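Local coordinates for putative sortase (Streptococcus pneumoniae, PDB 2W1J), which probably acts as a class C sortase, a transpeptidase that joins pilin subunits covalently during assembly of the pilus fibre on the pneumococcal surface, at residues D75-E87 against Q91-P102. Numbering follows the deposited sequence.
Sequences DVDLPVYAGTAEE and QGAGHLEGTSLP
The Tyr81 ring has the side-chain amide oxygen of Gln91 over one face and the carbonyl oxygen of Ala93 at its edge, CD1 lying 3.7 Å from Ala93 O. Ring and amide planes are 39° apart, and the two side chains cross at about a right angle. With CG anti to its own carbonyl carbon (chi1 -61°), Tyr81 runs its ring back along the sheet, bringing CE1 to 4.2 Å from Gln91 CB. Its hydroxyl is hydrogen-bonded to Arg65 NH1 and to a water that donates to Gln91 O, tying the ring to the backbone where helix 86-91 ends. The His95 ring has Thr99 O in plane at its edge; its NE2 donates to Ser100 O (2.8 Å), from above that carbonyl's plane, while ND1 is hydrogen-bonded to Tyr56 OH.

Between these rings the strands pair in parallel: Ala93 N donates to Pro79 O (2.9 Å), Tyr81 N to Ala93 O, and His95 N to Tyr81 O (2.8 Å), all three nearly straight at the hydrogen. On the face opposite Tyr81, Val80 CG2 packs on Ala93 CB at 4.2 Å. Beyond the pairing, Thr84 CG2 rests on His95 O, and Thr84 OG1 reaches Glu97 N through a second water. Strand 76-82, helix 86-91 and strand 93-95 thus form a compact beta-alpha-beta crossover within the sortase beta-barrel.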
ATOM      1  N   ASP A  75       4.278 -13.473   7.988  1.00  5.05           N
ATOM      2  CA  ASP A  75       4.180 -14.310   6.790  1.00  5.67           C
ATOM      3  C   ASP A  75       3.209 -13.757   5.756  1.00  5.72           C
ATOM      4  O   ASP A  75       2.433 -14.513   5.154  1.00  6.50           O
ATOM      5  CB  ASP A  75       3.795 -15.746   7.164  1.00  6.34           C
ATOM      6  CG  ASP A  75       4.766 -16.351   8.144  1.00  8.13           C
ATOM      7  OD1 ASP A  75       5.971 -16.367   7.828  1.00 10.28           O
ATOM      8  OD2 ASP A  75       4.338 -16.768   9.239  1.00 12.41           O
ATOM      9  N   VAL A  76       3.259 -12.447   5.543  1.00  5.76           N
ATOM     10  CA  VAL A  76       2.415 -11.807   4.541  1.00  6.49           C
ATOM     11  C   VAL A  76       3.251 -11.379   3.339  1.00  6.05           C
ATOM     12  O   VAL A  76       4.348 -10.838   3.496  1.00  6.26           O
ATOM     13  CB  VAL A  76       1.706 -10.577   5.137  1.00  6.59           C
ATOM     14  CG1 VAL A  76       1.107  -9.713   4.045  1.00  8.22           C
ATOM     15  CG2 VAL A  76       0.654 -11.009   6.128  1.00  8.52           C
ATOM     16  N   ASP A  77       2.768 -11.662   2.135  1.00  6.50           N
ATOM     17  CA  ASP A  77       3.353 -11.074   0.937  1.00  8.15           C
ATOM     18  C   ASP A  77       2.200 -10.930  -0.036  1.00  7.99           C
ATOM     19  O   ASP A  77       1.719 -11.922  -0.593  1.00  9.33           O
ATOM     20  CB  ASP A  77       4.483 -11.935   0.361  1.00  9.41           C
ATOM     21  CG  ASP A  77       5.458 -11.131  -0.503  1.00 12.04           C
ATOM     22  OD1 ASP A  77       5.230  -9.918  -0.738  1.00 12.90           O
ATOM     23  OD2 ASP A  77       6.465 -11.716  -0.952  1.00 15.39           O
ATOM     24  N   LEU A  78       1.721  -9.701  -0.199  1.00  7.09           N
ATOM     25  CA  LEU A  78       0.518  -9.457  -0.998  1.00  7.07           C
ATOM     26  C   LEU A  78       0.821  -8.567  -2.186  1.00  6.30           C
ATOM     27  O   LEU A  78       1.496  -7.550  -2.043  1.00  6.55           O
ATOM     28  CB  LEU A  78      -0.556  -8.764  -0.165  1.00  8.06           C
ATOM     29  CG  LEU A  78      -1.293  -9.580   0.885  1.00  9.74           C
ATOM     30  CD1 LEU A  78      -2.271  -8.657   1.594  1.00  9.61           C
ATOM     31  CD2 LEU A  78      -2.022 -10.752   0.238  1.00  9.66           C
ATOM     32  N   PRO A  79       0.289  -8.923  -3.359  1.00  5.98           N
ATOM     33  CA  PRO A  79       0.390  -8.003  -4.483  1.00  5.87           C
ATOM     34  C   PRO A  79      -0.445  -6.758  -4.211  1.00  5.70           C
ATOM     35  O   PRO A  79      -1.476  -6.836  -3.518  1.00  6.50           O
ATOM     36  CB  PRO A  79      -0.210  -8.795  -5.641  1.00  6.59           C
ATOM     37  CG  PRO A  79      -1.175  -9.742  -4.986  1.00  7.38           C
ATOM     38  CD  PRO A  79      -0.581 -10.080  -3.645  1.00  5.66           C
ATOM     39  N   VAL A  80       0.011  -5.619  -4.726  1.00  5.93           N
ATOM     40  CA  VAL A  80      -0.679  -4.349  -4.540  1.00  5.52           C
ATOM     41  C   VAL A  80      -1.205  -3.873  -5.886  1.00  5.75           C
ATOM     42  O   VAL A  80      -0.457  -3.808  -6.872  1.00  6.32           O
ATOM     43  CB  VAL A  80       0.278  -3.272  -3.958  1.00  5.77           C
ATOM     44  CG1 VAL A  80      -0.431  -1.940  -3.845  1.00  6.69           C
ATOM     45  CG2 VAL A  80       0.828  -3.708  -2.607  1.00  6.74           C
ATOM     46  N   TYR A  81      -2.493  -3.546  -5.927  1.00  5.62           N
ATOM     47  CA  TYR A  81      -3.139  -3.042  -7.139  1.00  5.87           C
ATOM     48  C   TYR A  81      -3.558  -1.604  -6.923  1.00  6.26           C
ATOM     49  O   TYR A  81      -3.703  -1.167  -5.783  1.00  7.60           O
ATOM     50  CB  TYR A  81      -4.381  -3.873  -7.476  1.00  6.66           C
ATOM     51  CG  TYR A  81      -4.062  -5.317  -7.748  1.00  7.09           C
ATOM     52  CD1 TYR A  81      -4.052  -6.254  -6.728  1.00  9.16           C
ATOM     53  CD2 TYR A  81      -3.741  -5.740  -9.031  1.00  9.83           C
ATOM     54  CE1 TYR A  81      -3.741  -7.578  -6.981  1.00 10.52           C
ATOM     55  CE2 TYR A  81      -3.426  -7.058  -9.290  1.00 11.98           C
ATOM     56  CZ  TYR A  81      -3.421  -7.969  -8.261  1.00 12.05           C
ATOM     57  OH  TYR A  81      -3.111  -9.284  -8.533  1.00 16.20           O
ATOM     58  N   ALA A  82      -3.762  -0.873  -8.016  1.00  6.29           N
ATOM     59  CA  ALA A  82      -4.249   0.497  -7.932  1.00  5.99           C
ATOM     60  C   ALA A  82      -5.696   0.556  -7.444  1.00  6.43           C
ATOM     61  O   ALA A  82      -6.540  -0.240  -7.857  1.00  6.83           O
ATOM     62  CB  ALA A  82      -4.115   1.190  -9.277  1.00  6.58           C
ATOM     63  N   GLY A  83      -5.975   1.518  -6.574  1.00  6.34           N
ATOM     64  CA  GLY A  83      -7.326   1.711  -6.053  1.00  7.29           C
ATOM     65  C   GLY A  83      -7.735   0.653  -5.051  1.00  6.49           C
ATOM     66  O   GLY A  83      -6.955  -0.243  -4.711  1.00  6.76           O
ATOM     67  N   THR A  84      -8.979   0.749  -4.595  1.00  7.01           N
ATOM     68  CA  THR A  84      -9.450  -0.094  -3.509  1.00  8.15           C
ATOM     69  C   THR A  84     -10.828  -0.668  -3.807  1.00  8.60           C
ATOM     70  O   THR A  84     -11.589  -0.977  -2.892  1.00  9.26           O
ATOM     71  CB  THR A  84      -9.485   0.667  -2.161  1.00  7.95           C
ATOM     72  OG1 THR A  84     -10.202   1.896  -2.313  1.00  8.79           O
ATOM     73  CG2 THR A  84      -8.065   0.983  -1.679  1.00  8.90           C
ATOM     74  N   ALA A  85     -11.142  -0.813  -5.091  1.00  8.37           N
ATOM     75  CA  ALA A  85     -12.406  -1.425  -5.501  1.00  8.53           C
ATOM     76  C   ALA A  85     -12.569  -2.828  -4.920  1.00  8.71           C
ATOM     77  O   ALA A  85     -11.592  -3.495  -4.597  1.00  8.85           O
ATOM     78  CB  ALA A  85     -12.507  -1.458  -7.019  1.00  9.00           C
ATOM     79  N   GLU A  86     -13.810  -3.298  -4.822  1.00 10.02           N
ATOM     80  CA  GLU A  86     -14.061  -4.596  -4.201  1.00 10.56           C
ATOM     81  C   GLU A  86     -13.289  -5.733  -4.867  1.00 10.68           C
ATOM     82  O   GLU A  86     -12.770  -6.615  -4.187  1.00 10.51           O
ATOM     83  CB  GLU A  86     -15.561  -4.905  -4.109  1.00 11.51           C
ATOM     84  CG  GLU A  86     -16.276  -5.042  -5.433  1.00 14.38           C
ATOM     85  CD  GLU A  86     -17.780  -5.100  -5.269  1.00 17.00           C
ATOM     86  OE1 GLU A  86     -18.258  -5.062  -4.113  1.00 17.28           O
ATOM     87  OE2 GLU A  86     -18.482  -5.182  -6.296  1.00 18.62           O
ATOM     88  N   GLU A  87     -13.193  -5.697  -6.194  1.00 10.95           N
ATOM     89  CA  GLU A  87     -12.462  -6.727  -6.923  1.00 12.05           C
ATOM     90  C   GLU A  87     -10.985  -6.762  -6.533  1.00 11.69           C
ATOM     91  O   GLU A  87     -10.394  -7.834  -6.407  1.00 12.27           O
ATOM     92  CB  GLU A  87     -12.603  -6.525  -8.433  1.00 12.44           C
ATOM     93  CG  GLU A  87     -14.027  -6.677  -8.955  1.00 14.75           C
ATOM     94  CD  GLU A  87     -14.784  -5.359  -9.028  1.00 16.87           C
ATOM     95  OE1 GLU A  87     -14.487  -4.439  -8.235  1.00 17.45           O
ATOM     96  OE2 GLU A  87     -15.687  -5.247  -9.885  1.00 19.43           O
ATOM     97  N   GLN A  91      -8.495  -9.771  -4.374  1.00 12.61           N
ATOM     98  CA  GLN A  91      -7.312 -10.347  -4.999  1.00 12.79           C
ATOM     99  C   GLN A  91      -6.011 -10.092  -4.223  1.00 11.22           C
ATOM    100  O   GLN A  91      -5.062 -10.866  -4.316  1.00 11.30           O
ATOM    101  CB  GLN A  91      -7.192  -9.849  -6.443  1.00 13.55           C
ATOM    102  CG  GLN A  91      -8.332 -10.307  -7.348  1.00 16.93           C
ATOM    103  CD  GLN A  91      -8.265  -9.704  -8.739  1.00 20.98           C
ATOM    104  OE1 GLN A  91      -7.803  -8.577  -8.920  1.00 24.51           O
ATOM    105  NE2 GLN A  91      -8.738 -10.450  -9.731  1.00 22.46           N
ATOM    106  N   GLY A  92      -5.965  -9.012  -3.448  1.00  9.14           N
ATOM    107  CA  GLY A  92      -4.746  -8.657  -2.725  1.00  8.02           C
ATOM    108  C   GLY A  92      -4.935  -7.367  -1.966  1.00  6.69           C
ATOM    109  O   GLY A  92      -5.999  -7.137  -1.390  1.00  7.53           O
ATOM    110  N   ALA A  93      -3.903  -6.531  -1.956  1.00  4.68           N
ATOM    111  CA  ALA A  93      -3.983  -5.225  -1.322  1.00  4.82           C
ATOM    112  C   ALA A  93      -4.264  -4.152  -2.369  1.00  4.33           C
ATOM    113  O   ALA A  93      -3.898  -4.297  -3.548  1.00  4.81           O
ATOM    114  CB  ALA A  93      -2.676  -4.907  -0.586  1.00  5.74           C
ATOM    115  N   GLY A  94      -4.898  -3.067  -1.940  1.00  4.28           N
ATOM    116  CA  GLY A  94      -5.178  -1.936  -2.818  1.00  5.92           C
ATOM    117  C   GLY A  94      -4.505  -0.671  -2.331  1.00  5.66           C
ATOM    118  O   GLY A  94      -4.467  -0.383  -1.137  1.00  8.19           O
ATOM    119  N   HIS A  95      -3.978   0.108  -3.260  1.00  5.53           N
ATOM    120  CA  HIS A  95      -3.411   1.401  -2.922  1.00  5.09           C
ATOM    121  C   HIS A  95      -4.534   2.430  -2.793  1.00  4.70           C
ATOM    122  O   HIS A  95      -5.394   2.534  -3.674  1.00  5.68           O
ATOM    123  CB  HIS A  95      -2.431   1.819  -4.011  1.00  5.18           C
ATOM    124  CG  HIS A  95      -1.927   3.212  -3.842  1.00  5.36           C
ATOM    125  ND1 HIS A  95      -2.434   4.279  -4.554  1.00  5.78           N
ATOM    126  CD2 HIS A  95      -0.986   3.719  -3.009  1.00  6.30           C
ATOM    127  CE1 HIS A  95      -1.824   5.385  -4.167  1.00  6.89           C
ATOM    128  NE2 HIS A  95      -0.946   5.074  -3.229  1.00  6.16           N
ATOM    129  N   LEU A  96      -4.525   3.189  -1.701  1.00  4.83           N
ATOM    130  CA  LEU A  96      -5.550   4.191  -1.456  1.00  5.20           C
ATOM    131  C   LEU A  96      -5.342   5.432  -2.320  1.00  5.49           C
ATOM    132  O   LEU A  96      -4.405   6.208  -2.119  1.00  5.59           O
ATOM    133  CB  LEU A  96      -5.586   4.564   0.025  1.00  5.18           C
ATOM    134  CG  LEU A  96      -6.747   5.439   0.520  1.00  5.68           C
ATOM    135  CD1 LEU A  96      -8.099   4.799   0.241  1.00  8.66           C
ATOM    136  CD2 LEU A  96      -6.600   5.725   2.004  1.00  6.76           C
ATOM    137  N   GLU A  97      -6.224   5.627  -3.295  1.00  5.59           N
ATOM    138  CA  GLU A  97      -6.089   6.759  -4.201  1.00  6.07           C
ATOM    139  C   GLU A  97      -6.202   8.067  -3.428  1.00  6.20           C
ATOM    140  O   GLU A  97      -7.014   8.186  -2.509  1.00  5.99           O
ATOM    141  CB  GLU A  97      -7.132   6.688  -5.322  1.00  6.32           C
ATOM    142  CG  GLU A  97      -6.924   7.746  -6.404  1.00  7.56           C
ATOM    143  CD  GLU A  97      -7.781   7.532  -7.644  1.00  8.92           C
ATOM    144  OE1 GLU A  97      -8.645   6.627  -7.637  1.00  8.85           O
ATOM    145  OE2 GLU A  97      -7.586   8.279  -8.631  1.00  9.25           O
ATOM    146  N   GLY A  98      -5.357   9.033  -3.779  1.00  5.27           N
ATOM    147  CA  GLY A  98      -5.237  10.262  -3.009  1.00  5.24           C
ATOM    148  C   GLY A  98      -3.999  10.263  -2.128  1.00  4.21           C
ATOM    149  O   GLY A  98      -3.592  11.316  -1.651  1.00  4.91           O
ATOM    150  N   THR A  99      -3.404   9.089  -1.904  1.00  4.66           N
ATOM    151  CA  THR A  99      -2.151   8.994  -1.152  1.00  4.76           C
ATOM    152  C   THR A  99      -0.973   8.812  -2.113  1.00  4.25           C
ATOM    153  O   THR A  99      -1.160   8.549  -3.301  1.00  4.42           O
ATOM    154  CB  THR A  99      -2.193   7.887  -0.059  1.00  4.67           C
ATOM    155  OG1 THR A  99      -2.085   6.574  -0.632  1.00  4.80           O
ATOM    156  CG2 THR A  99      -3.470   8.010   0.772  1.00  5.43           C
ATOM    157  N   SER A 100       0.250   8.960  -1.614  1.00  3.93           N
ATOM    158  CA  SER A 100       1.430   8.888  -2.471  1.00  4.28           C
ATOM    159  C   SER A 100       1.572   7.503  -3.091  1.00  3.92           C
ATOM    160  O   SER A 100       1.283   6.485  -2.432  1.00  4.41           O
ATOM    161  CB  SER A 100       2.691   9.149  -1.647  1.00  5.02           C
ATOM    162  OG  SER A 100       2.619  10.354  -0.910  1.00  4.35           O
ATOM    163  N   LEU A 101       2.050   7.447  -4.334  1.00  4.20           N
ATOM    164  CA  LEU A 101       2.482   6.170  -4.888  1.00  4.56           C
ATOM    165  C   LEU A 101       3.641   5.610  -4.075  1.00  4.55           C
ATOM    166  O   LEU A 101       4.437   6.375  -3.505  1.00  4.43           O
ATOM    167  CB  LEU A 101       2.925   6.345  -6.332  1.00  5.05           C
ATOM    168  CG  LEU A 101       1.846   6.840  -7.294  1.00  4.41           C
ATOM    169  CD1 LEU A 101       2.456   7.101  -8.659  1.00  6.44           C
ATOM    170  CD2 LEU A 101       0.735   5.796  -7.396  1.00  4.46           C
ATOM    171  N   PRO A 102       3.744   4.272  -4.013  1.00  4.51           N
ATOM    172  CA  PRO A 102       4.713   3.631  -3.120  1.00  4.88           C
ATOM    173  C   PRO A 102       6.106   3.601  -3.744  1.00  4.32           C
ATOM    174  O   PRO A 102       6.625   2.541  -4.116  1.00  4.58           O
ATOM    175  CB  PRO A 102       4.134   2.224  -2.938  1.00  5.60           C
ATOM    176  CG  PRO A 102       3.405   1.966  -4.229  1.00  5.62           C
ATOM    177  CD  PRO A 102       2.807   3.297  -4.604  1.00  5.46           C
TER
HETATM  178  O   HOH W   1      -3.720 -11.319  -6.977  1.00  9.57           O
HETATM  179  O   HOH W   2      -8.864   4.186  -3.491  1.00  5.69           O